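Local coordinates for guanylate kinase (Stenotrophomonas maltophilia, PDB 6WCT), which transfers a phosphate group from ATP to GMP, yielding ADP and GDP, and is probably essential for recycling GMP and, indirectly, cGMP, at residues A[37-40]-A[41-45]. Sequence-based numbering, arbitrary orientation.
Sequences SIVN and ATLAR
The carbonyl oxygen of I38 is gripped twice by T42, once by the backbone and once by the side chain. T42 N donates to I38 O over 2.9 Å, and the hydroxyl T42 OG1 gives its proton to the same I38 O at 2.6 Å. The two donors come from opposite faces of the carbonyl plane, the hydroxyl standing 38° out of it. With OG1 beside its own backbone N (chi1 -59°), the threonine folds its hydroxyl back along the helix toward the preceding turn, where the bond to I38 O satisfies it although the residue is buried.

The regular i to i+4 ladder continues around this bond. A41 N bonds to S37 O and A44 N to N40 O, and the shortest of these backbone bonds is L43 N to V39 O at 2.8 Å.

One residue along, V39 and L43 make the matching i to i+4 pair, running alongside each other off the same flank of the helix. Methyl CG1 of V39 is turned anti to its backbone N (chi1 160°) and presses on L43 CD1 at 3.5 Å, a tight carbon contact. L43 CG also sits 3.2 Å from V39 O.

This is the helix that follows the P-loop of the nucleotide-binding core. S37, which binds ADP in a known structure of the enzyme, makes a weak hydrogen bond to R150. V39 and L43 pack on L116 of strand 114-117, with L43 also meeting I49 and L51 of strand 49-51. I38 and T42 instead rest on helix 188-203, touching A191, L195 and C196, and R45 forms a salt bridge with D193 of that helix.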
loop_
_atom_site.group_PDB
_atom_site.type_symbol
_atom_site.label_atom_id
_atom_site.label_comp_id
_atom_site.label_asym_id
_atom_site.label_seq_id
_atom_site.Cartn_x
_atom_site.Cartn_y
_atom_site.Cartn_z
ATOM N N SER A 37 18.369 -1.893 9.001
ATOM C CA SER A 37 17.795 -1.719 10.334
ATOM C C SER A 37 16.279 -1.593 10.254
ATOM O O SER A 37 15.555 -2.118 11.112
ATOM C CB SER A 37 18.394 -0.491 11.014
ATOM O OG SER A 37 19.670 -0.787 11.539
ATOM N N ILE A 38 15.775 -0.923 9.214
ATOM C CA ILE A 38 14.334 -0.807 9.060
ATOM C C ILE A 38 13.716 -2.172 8.756
ATOM O O ILE A 38 12.680 -2.538 9.325
ATOM C CB ILE A 38 14.009 0.240 7.982
ATOM C CG1 ILE A 38 14.506 1.610 8.424
ATOM C CG2 ILE A 38 12.521 0.313 7.743
ATOM C CD1 ILE A 38 14.455 2.636 7.308
ATOM N N VAL A 39 14.337 -2.941 7.854
ATOM C CA VAL A 39 13.810 -4.260 7.480
ATOM C C VAL A 39 13.834 -5.222 8.669
ATOM O O VAL A 39 12.852 -5.927 8.944
ATOM C CB VAL A 39 14.605 -4.825 6.287
ATOM C CG1 VAL A 39 14.449 -6.341 6.188
ATOM C CG2 VAL A 39 14.171 -4.167 5.000
ATOM N N ASN A 40 14.958 -5.270 9.391
ATOM C CA ASN A 40 15.051 -6.173 10.537
ATOM C C ASN A 40 14.005 -5.842 11.592
ATOM O O ASN A 40 13.394 -6.748 12.178
ATOM C CB ASN A 40 16.447 -6.109 11.159
ATOM C CG ASN A 40 17.527 -6.637 10.232
ATOM O OD1 ASN A 40 17.246 -7.372 9.281
ATOM N ND2 ASN A 40 18.773 -6.288 10.524
ATOM N N ALA A 41 13.785 -4.551 11.866
ATOM C CA ALA A 41 12.746 -4.197 12.833
ATOM C C ALA A 41 11.360 -4.508 12.293
ATOM O O ALA A 41 10.460 -4.877 13.054
ATOM C CB ALA A 41 12.837 -2.721 13.220
ATOM N N THR A 42 11.169 -4.360 10.988
ATOM C CA THR A 42 9.870 -4.649 10.385
ATOM C C THR A 42 9.554 -6.142 10.419
ATOM O O THR A 42 8.429 -6.537 10.745
ATOM C CB THR A 42 9.864 -4.142 8.949
ATOM O OG1 THR A 42 10.110 -2.732 8.960
ATOM C CG2 THR A 42 8.515 -4.411 8.299
ATOM N N LEU A 43 10.540 -6.986 10.086
ATOM C CA LEU A 43 10.316 -8.429 10.090
ATOM C C LEU A 43 10.108 -8.972 11.494
ATOM O O LEU A 43 9.304 -9.893 11.678
ATOM C CB LEU A 43 11.474 -9.151 9.403
ATOM C CG LEU A 43 11.609 -8.706 7.947
ATOM C CD1 LEU A 43 12.870 -9.256 7.290
ATOM C CD2 LEU A 43 10.363 -9.040 7.161
ATOM N N ALA A 44 10.787 -8.404 12.496
ATOM C CA ALA A 44 10.538 -8.822 13.872
ATOM C C ALA A 44 9.087 -8.575 14.250
ATOM O O ALA A 44 8.505 -9.324 15.048
ATOM C CB ALA A 44 11.481 -8.101 14.838
ATOM N N ARG A 45 8.512 -7.486 13.742
ATOM C CA ARG A 45 7.106 -7.177 13.977
ATOM C C ARG A 45 6.180 -7.991 13.074
ATOM O O ARG A 45 5.012 -8.194 13.413
ATOM C CB ARG A 45 6.858 -5.678 13.787
ATOM C CG ARG A 45 5.560 -5.194 14.416
ATOM C CD ARG A 45 5.338 -3.719 14.154
ATOM N NE ARG A 45 6.372 -2.907 14.779
ATOM C CZ ARG A 45 6.469 -1.592 14.630
ATOM N NH1 ARG A 45 5.594 -0.945 13.876
ATOM N NH2 ARG A 45 7.446 -0.932 15.234
#